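Long-range contacts in alpha-L-rhamnosidase (PDB 4XHC), which probably hydrolyses terminal alpha-L-rhamnose from glycosides as a family 78 glycoside hydrolase, and holds rhamnose in its pocket: residues Thr226-Cys230 with Cys527-Cys532; Val234-Gly238 with Asp249-Gln253. All coordinates share one frame; numbering follows the deposited sequence.

Interaction 1 (Thr226-Cys230 with Cys527-Cys532). With RAM (alpha-L-rhamnopyranose), chain C.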
ATOM      1  N   THR A 226      -2.078 -28.973   7.443  1.00 52.85           N
ATOM      2  CA  THR A 226      -1.514 -28.637   6.144  1.00 51.47           C
ATOM      3  C   THR A 226      -2.563 -28.750   5.055  1.00 52.58           C
ATOM      4  O   THR A 226      -2.718 -27.845   4.235  1.00 53.92           O
ATOM      5  CB  THR A 226      -0.326 -29.554   5.777  1.00 50.25           C
ATOM      6  OG1 THR A 226       0.611 -29.591   6.861  1.00 49.90           O
ATOM      7  CG2 THR A 226       0.367 -29.044   4.534  1.00 49.13           C
ATOM      8  N   LEU A 227      -3.268 -29.872   5.022  1.00 54.33           N
ATOM      9  CA  LEU A 227      -4.289 -30.074   3.999  1.00 56.82           C
ATOM     10  C   LEU A 227      -5.413 -29.057   4.171  1.00 57.12           C
ATOM     11  O   LEU A 227      -5.882 -28.477   3.195  1.00 56.67           O
ATOM     12  CB  LEU A 227      -4.851 -31.504   4.044  1.00 59.01           C
ATOM     13  CG  LEU A 227      -5.996 -31.784   3.060  1.00 59.70           C
ATOM     14  CD1 LEU A 227      -5.562 -31.570   1.616  1.00 57.07           C
ATOM     15  CD2 LEU A 227      -6.524 -33.194   3.257  1.00 61.95           C
ATOM     16  N   GLN A 228      -5.835 -28.853   5.413  1.00 57.36           N
ATOM     17  CA  GLN A 228      -6.928 -27.945   5.706  1.00 57.78           C
ATOM     18  C   GLN A 228      -6.702 -26.553   5.136  1.00 55.71           C
ATOM     19  O   GLN A 228      -7.608 -25.963   4.566  1.00 56.81           O
ATOM     20  CB  GLN A 228      -7.138 -27.840   7.204  1.00 59.65           C
ATOM     21  CG  GLN A 228      -8.262 -26.893   7.576  1.00 61.76           C
ATOM     22  CD  GLN A 228      -8.626 -26.998   9.034  1.00 64.03           C
ATOM     23  OE1 GLN A 228      -7.967 -26.411   9.890  1.00 64.31           O
ATOM     24  NE2 GLN A 228      -9.679 -27.753   9.328  1.00 65.63           N
ATOM     25  N   ASN A 229      -5.500 -26.028   5.299  1.00 53.90           N
ATOM     26  CA  ASN A 229      -5.212 -24.681   4.818  1.00 55.09           C
ATOM     27  C   ASN A 229      -5.066 -24.611   3.294  1.00 54.44           C
ATOM     28  O   ASN A 229      -5.286 -23.557   2.692  1.00 56.18           O
ATOM     29  CB  ASN A 229      -3.991 -24.086   5.536  1.00 54.55           C
ATOM     30  CG  ASN A 229      -4.295 -23.696   6.982  1.00 55.90           C
ATOM     31  OD1 ASN A 229      -5.446 -23.708   7.413  1.00 57.65           O
ATOM     32  ND2 ASN A 229      -3.261 -23.367   7.738  1.00 56.39           N
ATOM     33  N   CYS A 230      -4.729 -25.734   2.675  1.00 52.83           N
ATOM     34  CA  CYS A 230      -4.636 -25.812   1.225  1.00 51.95           C
ATOM     35  C   CYS A 230      -6.011 -25.992   0.555  1.00 52.45           C
ATOM     36  O   CYS A 230      -6.182 -25.644  -0.613  1.00 51.29           O
ATOM     37  CB  CYS A 230      -3.668 -26.932   0.825  1.00 51.44           C
ATOM     38  SG  CYS A 230      -1.923 -26.475   0.995  1.00 53.45           S
ATOM     39  N   CYS A 527       3.663 -24.426   3.799  1.00 45.02           N
ATOM     40  CA  CYS A 527       2.437 -25.190   3.968  1.00 47.87           C
ATOM     41  C   CYS A 527       2.067 -25.686   2.588  1.00 47.59           C
ATOM     42  O   CYS A 527       1.426 -24.963   1.827  1.00 49.02           O
ATOM     43  CB  CYS A 527       1.326 -24.312   4.545  1.00 49.94           C
ATOM     44  SG  CYS A 527      -0.270 -25.130   4.677  1.00 50.64           S
ATOM     45  N   HIS A 528       2.509 -26.897   2.255  1.00 46.52           N
ATOM     46  CA  HIS A 528       2.331 -27.438   0.912  1.00 46.49           C
ATOM     47  C   HIS A 528       1.745 -28.817   1.050  1.00 46.67           C
ATOM     48  O   HIS A 528       2.365 -29.702   1.634  1.00 45.17           O
ATOM     49  CB  HIS A 528       3.672 -27.498   0.169  1.00 46.37           C
ATOM     50  CG  HIS A 528       3.621 -26.944  -1.218  1.00 45.31           C
ATOM     51  ND1 HIS A 528       3.481 -25.600  -1.472  1.00 45.14           N
ATOM     52  CD2 HIS A 528       3.714 -27.547  -2.424  1.00 46.54           C
ATOM     53  CE1 HIS A 528       3.477 -25.396  -2.776  1.00 45.39           C
ATOM     54  NE2 HIS A 528       3.617 -26.561  -3.377  1.00 46.37           N
ATOM     55  N   ALA A 529       0.554 -28.999   0.496  1.00 48.18           N
ATOM     56  CA  ALA A 529      -0.240 -30.198   0.760  1.00 50.37           C
ATOM     57  C   ALA A 529       0.276 -31.463   0.069  1.00 49.09           C
ATOM     58  O   ALA A 529      -0.134 -32.565   0.420  1.00 49.27           O
ATOM     59  CB  ALA A 529      -1.702 -29.952   0.411  1.00 51.94           C
ATOM     60  N   TRP A 530       1.178 -31.318  -0.895  1.00 47.21           N
ATOM     61  CA  TRP A 530       1.813 -32.490  -1.469  1.00 46.38           C
ATOM     62  C   TRP A 530       2.758 -33.135  -0.456  1.00 46.84           C
ATOM     63  O   TRP A 530       3.279 -34.219  -0.697  1.00 46.67           O
ATOM     64  CB  TRP A 530       2.494 -32.173  -2.819  1.00 44.55           C
ATOM     65  CG  TRP A 530       3.827 -31.472  -2.815  1.00 43.08           C
ATOM     66  CD1 TRP A 530       4.588 -31.127  -1.740  1.00 43.60           C
ATOM     67  CD2 TRP A 530       4.580 -31.082  -3.972  1.00 42.98           C
ATOM     68  NE1 TRP A 530       5.756 -30.518  -2.151  1.00 43.41           N
ATOM     69  CE2 TRP A 530       5.776 -30.489  -3.518  1.00 42.75           C
ATOM     70  CE3 TRP A 530       4.359 -31.179  -5.348  1.00 43.51           C
ATOM     71  CZ2 TRP A 530       6.739 -29.990  -4.384  1.00 43.00           C
ATOM     72  CZ3 TRP A 530       5.313 -30.682  -6.208  1.00 43.48           C
ATOM     73  CH2 TRP A 530       6.490 -30.093  -5.723  1.00 43.55           C
ATOM     74  N   SER A 531       2.954 -32.469   0.685  1.00 47.70           N
ATOM     75  CA  SER A 531       3.776 -33.002   1.775  1.00 49.37           C
ATOM     76  C   SER A 531       2.984 -33.559   2.962  1.00 50.05           C
ATOM     77  O   SER A 531       3.580 -33.873   3.985  1.00 50.29           O
ATOM     78  CB  SER A 531       4.708 -31.915   2.305  1.00 50.56           C
ATOM     79  OG  SER A 531       5.460 -31.339   1.256  1.00 52.49           O
ATOM     80  N   CYS A 532       1.668 -33.704   2.834  1.00 50.64           N
ATOM     81  CA  CYS A 532       0.842 -34.142   3.963  1.00 53.06           C
ATOM     82  C   CYS A 532       0.348 -35.597   3.864  1.00 53.23           C
ATOM     83  O   CYS A 532      -0.586 -35.988   4.569  1.00 54.09           O
ATOM     84  CB  CYS A 532      -0.358 -33.201   4.127  1.00 55.86           C
ATOM     85  SG  CYS A 532      -1.662 -33.419   2.895  1.00 58.24           S
TER
HETATM   86  C1  RAM C 900       6.046 -25.640  -8.296  1.00 42.92           C
HETATM   87  C2  RAM C 900       5.273 -26.031  -7.051  1.00 43.00           C
HETATM   88  C3  RAM C 900       4.149 -26.990  -7.398  1.00 44.08           C
HETATM   89  C4  RAM C 900       4.654 -28.010  -8.404  1.00 44.03           C
HETATM   90  C5  RAM C 900       4.944 -27.298  -9.715  1.00 45.45           C
HETATM   91  C6  RAM C 900       6.072 -27.923 -10.498  1.00 47.24           C
HETATM   92  O1  RAM C 900       6.318 -24.296  -8.226  1.00 43.00           O
HETATM   93  O2  RAM C 900       6.193 -26.688  -6.196  1.00 43.68           O
HETATM   94  O3  RAM C 900       3.676 -27.660  -6.228  1.00 46.08           O
HETATM   95  O4  RAM C 900       3.677 -29.008  -8.631  1.00 43.03           O
HETATM   96  O5  RAM C 900       5.290 -25.918  -9.469  1.00 45.97           O

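Interaction 2 (Val234-Gly238 with Asp249-Gln253). With RAM (alpha-L-rhamnopyranose), chain C.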
ATOM      1  N   VAL A 234     -10.331 -24.303  -4.593  1.00 58.32           N
ATOM      2  CA  VAL A 234      -9.730 -25.481  -5.231  1.00 58.22           C
ATOM      3  C   VAL A 234      -8.725 -26.077  -4.247  1.00 57.07           C
ATOM      4  O   VAL A 234      -8.486 -25.504  -3.186  1.00 59.45           O
ATOM      5  CB  VAL A 234      -9.004 -25.126  -6.550  1.00 57.50           C
ATOM      6  CG1 VAL A 234      -9.973 -24.512  -7.548  1.00 58.57           C
ATOM      7  CG2 VAL A 234      -7.823 -24.190  -6.312  1.00 55.84           C
ATOM      8  N   PHE A 235      -8.134 -27.213  -4.596  1.00 55.54           N
ATOM      9  CA  PHE A 235      -6.991 -27.740  -3.845  1.00 54.03           C
ATOM     10  C   PHE A 235      -5.746 -26.926  -4.203  1.00 52.49           C
ATOM     11  O   PHE A 235      -5.069 -27.229  -5.184  1.00 53.09           O
ATOM     12  CB  PHE A 235      -6.733 -29.214  -4.201  1.00 54.02           C
ATOM     13  CG  PHE A 235      -7.723 -30.180  -3.618  1.00 54.23           C
ATOM     14  CD1 PHE A 235      -7.596 -30.622  -2.314  1.00 55.14           C
ATOM     15  CD2 PHE A 235      -8.753 -30.684  -4.386  1.00 55.95           C
ATOM     16  CE1 PHE A 235      -8.487 -31.533  -1.779  1.00 56.52           C
ATOM     17  CE2 PHE A 235      -9.659 -31.591  -3.857  1.00 58.47           C
ATOM     18  CZ  PHE A 235      -9.522 -32.019  -2.552  1.00 58.34           C
ATOM     19  N   GLU A 236      -5.437 -25.892  -3.428  1.00 51.63           N
ATOM     20  CA  GLU A 236      -4.274 -25.053  -3.727  1.00 50.57           C
ATOM     21  C   GLU A 236      -2.986 -25.793  -3.367  1.00 50.28           C
ATOM     22  O   GLU A 236      -2.974 -26.563  -2.415  1.00 52.28           O
ATOM     23  CB  GLU A 236      -4.345 -23.741  -2.960  1.00 50.40           C
ATOM     24  CG  GLU A 236      -5.547 -22.879  -3.321  1.00 52.13           C
ATOM     25  CD  GLU A 236      -5.519 -21.500  -2.666  1.00 52.28           C
ATOM     26  OE1 GLU A 236      -4.487 -21.138  -2.045  1.00 51.24           O
ATOM     27  OE2 GLU A 236      -6.529 -20.768  -2.780  1.00 51.32           O
ATOM     28  N   ASP A 237      -1.917 -25.593  -4.135  1.00 48.68           N
ATOM     29  CA  ASP A 237      -0.645 -26.249  -3.823  1.00 48.34           C
ATOM     30  C   ASP A 237      -0.035 -25.690  -2.547  1.00 48.63           C
ATOM     31  O   ASP A 237       0.437 -26.451  -1.703  1.00 49.13           O
ATOM     32  CB  ASP A 237       0.349 -26.198  -5.006  1.00 48.94           C
ATOM     33  CG  ASP A 237       0.755 -24.783  -5.407  1.00 48.73           C
ATOM     34  OD1 ASP A 237      -0.041 -23.839  -5.255  1.00 50.02           O
ATOM     35  OD2 ASP A 237       1.883 -24.626  -5.907  1.00 49.26           O
ATOM     36  N   GLY A 238      -0.049 -24.360  -2.424  1.00 49.38           N
ATOM     37  CA  GLY A 238       0.413 -23.643  -1.225  1.00 49.01           C
ATOM     38  C   GLY A 238      -0.357 -22.328  -1.051  1.00 49.16           C
ATOM     39  O   GLY A 238      -0.504 -21.574  -2.008  1.00 48.77           O
ATOM     40  N   ASP A 249       0.078 -32.200  -7.485  1.00 47.47           N
ATOM     41  CA  ASP A 249      -0.301 -31.890  -6.109  1.00 48.45           C
ATOM     42  C   ASP A 249      -1.693 -32.451  -5.801  1.00 50.23           C
ATOM     43  O   ASP A 249      -1.894 -33.129  -4.793  1.00 50.00           O
ATOM     44  CB  ASP A 249      -0.255 -30.375  -5.868  1.00 48.65           C
ATOM     45  CG  ASP A 249       1.140 -29.790  -6.065  1.00 48.81           C
ATOM     46  OD1 ASP A 249       1.654 -29.855  -7.199  1.00 47.86           O
ATOM     47  OD2 ASP A 249       1.724 -29.258  -5.092  1.00 49.76           O
ATOM     48  N   LEU A 250      -2.640 -32.174  -6.693  1.00 51.88           N
ATOM     49  CA  LEU A 250      -4.001 -32.712  -6.608  1.00 52.39           C
ATOM     50  C   LEU A 250      -4.014 -34.215  -6.360  1.00 51.83           C
ATOM     51  O   LEU A 250      -4.786 -34.701  -5.538  1.00 54.19           O
ATOM     52  CB  LEU A 250      -4.772 -32.403  -7.900  1.00 53.18           C
ATOM     53  CG  LEU A 250      -6.172 -33.005  -8.045  1.00 54.68           C
ATOM     54  CD1 LEU A 250      -7.063 -32.587  -6.889  1.00 55.18           C
ATOM     55  CD2 LEU A 250      -6.799 -32.594  -9.366  1.00 56.53           C
ATOM     56  N   ARG A 251      -3.178 -34.949  -7.082  1.00 49.55           N
ATOM     57  CA  ARG A 251      -3.160 -36.405  -6.965  1.00 50.29           C
ATOM     58  C   ARG A 251      -2.928 -36.859  -5.539  1.00 50.17           C
ATOM     59  O   ARG A 251      -3.586 -37.773  -5.064  1.00 51.17           O
ATOM     60  CB  ARG A 251      -2.091 -37.020  -7.863  1.00 49.11           C
ATOM     61  CG  ARG A 251      -2.112 -38.537  -7.838  1.00 50.53           C
ATOM     62  CD  ARG A 251      -1.340 -39.157  -8.990  1.00 50.12           C
ATOM     63  NE  ARG A 251       0.054 -39.332  -8.630  1.00 48.60           N
ATOM     64  CZ  ARG A 251       0.627 -40.484  -8.310  1.00 49.31           C
ATOM     65  NH1 ARG A 251      -0.033 -41.631  -8.311  1.00 52.20           N
ATOM     66  NH2 ARG A 251       1.897 -40.486  -8.001  1.00 49.44           N
ATOM     67  N   LEU A 252      -1.988 -36.214  -4.864  1.00 51.79           N
ATOM     68  CA  LEU A 252      -1.652 -36.569  -3.488  1.00 52.79           C
ATOM     69  C   LEU A 252      -2.677 -36.026  -2.502  1.00 53.42           C
ATOM     70  O   LEU A 252      -3.064 -36.715  -1.557  1.00 54.23           O
ATOM     71  CB  LEU A 252      -0.245 -36.085  -3.137  1.00 52.65           C
ATOM     72  CG  LEU A 252       0.868 -37.115  -3.364  1.00 53.64           C
ATOM     73  CD1 LEU A 252       0.728 -37.851  -4.687  1.00 55.28           C
ATOM     74  CD2 LEU A 252       2.221 -36.440  -3.281  1.00 52.98           C
ATOM     75  N   GLN A 253      -3.132 -34.804  -2.735  1.00 52.25           N
ATOM     76  CA  GLN A 253      -4.132 -34.207  -1.868  1.00 53.90           C
ATOM     77  C   GLN A 253      -5.418 -35.016  -1.845  1.00 53.98           C
ATOM     78  O   GLN A 253      -6.032 -35.172  -0.794  1.00 53.65           O
ATOM     79  CB  GLN A 253      -4.418 -32.764  -2.281  1.00 55.74           C
ATOM     80  CG  GLN A 253      -3.231 -31.845  -2.063  1.00 56.86           C
ATOM     81  CD  GLN A 253      -3.574 -30.377  -2.208  1.00 57.78           C
ATOM     82  OE1 GLN A 253      -4.550 -29.901  -1.643  1.00 59.29           O
ATOM     83  NE2 GLN A 253      -2.739 -29.644  -2.933  1.00 57.77           N
TER
HETATM   84  C1  RAM C 900       6.046 -25.640  -8.296  1.00 42.92           C
HETATM   85  C2  RAM C 900       5.273 -26.031  -7.051  1.00 43.00           C
HETATM   86  C3  RAM C 900       4.149 -26.990  -7.398  1.00 44.08           C
HETATM   87  C4  RAM C 900       4.654 -28.010  -8.404  1.00 44.03           C
HETATM   88  C5  RAM C 900       4.944 -27.298  -9.715  1.00 45.45           C
HETATM   89  C6  RAM C 900       6.072 -27.923 -10.498  1.00 47.24           C
HETATM   90  O1  RAM C 900       6.318 -24.296  -8.226  1.00 43.00           O
HETATM   91  O2  RAM C 900       6.193 -26.688  -6.196  1.00 43.68           O
HETATM   92  O3  RAM C 900       3.676 -27.660  -6.228  1.00 46.08           O
HETATM   93  O4  RAM C 900       3.677 -29.008  -8.631  1.00 43.03           O
HETATM   94  O5  RAM C 900       5.290 -25.918  -9.469  1.00 45.97           O
HETATM   95  O   HOH W   1       0.534 -29.277  -2.481  1.00 52.81           O

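Interaction 1 (Thr226-Cys230 with Cys527-Cys532)
Cys230 and Ala529 meet where the last turn of helix 214-230, in the helical domain, packs against a loop from the far end of the chain that carries His528 and Trp530 of the rhamnose pocket. The Cys230 sulfur is anti to the carbonyl carbon (chi1 -78°), which sets SG 3.5 Å from Ala529 CB; its distance to Cys527 SG, 4.3 Å, is that of packed thiols, not a disulfide. Cys527 SG in turn lies by Asn229 CB and 3.7 Å from Thr226 O. One turn back, Thr226 CG2 reaches over the loop backbone, 3.6 Å from His528 O, while Cys532 SG rests alongside Leu227 CB at 3.9 Å.

Polar groups play a different part. No hydrogen bond joins the two segments; Thr226 OG1 turns to Val222 O and to Phe504 N, and Asn229 ND2 to His102 O. On the loop's other side, His528 NE2 gives a hydrogen bond of 3.1 Å to rhamnose O3, which lies near the plane of the imidazole, and Ser525 OG bonds to ND1 of the same ring. The same O3 also sits over one face of the Trp530 indole, toward the rim.

Helix 247-259 flanks the contact, with Val256 against Leu227 and Gln253 against Ala529, and strand 102-104 borders it through Val104 at Asn229 and His102 at Cys527.

Interaction 2 (Val234-Gly238 with Asp249-Gln253)
Gln253 and Phe235 lie side by side in the helical catalytic domain, which in family 78 is an (alpha/alpha)6 barrel; here a loop without regular structure runs beside helix 247-259. The glutamine leaves the helix with CG anti to its carbonyl carbon (chi1 -67°); this rotation and the extended chain beyond CG carry the amide across to the loop backbone. There Gln253 NE2 donates to Glu236 O over 3.1 Å, approaching from above the carbonyl plane (55° out of it). The other amide atom, Gln253 OE1, lies at the edge of the Phe235 ring, 3.2 Å from Phe235 CD1, with amide and ring nearly perpendicular (86°). Gln253 and Phe235 run antiparallel to one another, whereas Leu250 lies roughly perpendicular to the phenylalanine and brings its CD1 to 3.6 Å from Phe235 CD2. Leu266 and Cys270 of helix 264-276 also pack on this ring.

Nearer the sugar, carboxylates and a water take over. Asp237 presents its CB to Asp249, 3.4 Å from Asp249 OD2, while Asp237 OD1 accepts a hydrogen bond from Asp242 N. A water donates both to Asp237 O and to Asp249 OD2, joining loop and helix. Both oxygens of the Asp249 carboxylate also accept from the bound sugar: rhamnose O3 donates a hydrogen bond to Asp249 OD2 over 2.8 Å, and rhamnose O4 one to Asp249 OD1 over 2.6 Å.

Followed from the N terminus, the chain runs through the N-terminal beta-rich part before it reaches the end of helix 214-230, one half of interaction 1, and then the loop 234-238. Strand 245-246 and the start of helix 247-259 lead to residues 249-253, where interaction 2 closes a short loop of ten intervening residues. Some 270 residues follow before 527-532 returns to complete interaction 1, whose long loop therefore encloses the short one without crossing it. The centres lie about 8 Å apart, and a probable hydrogen bond from Glu236 N to Cys230 O connects them. Together they bring early and late parts of the helical domain to one rhamnose.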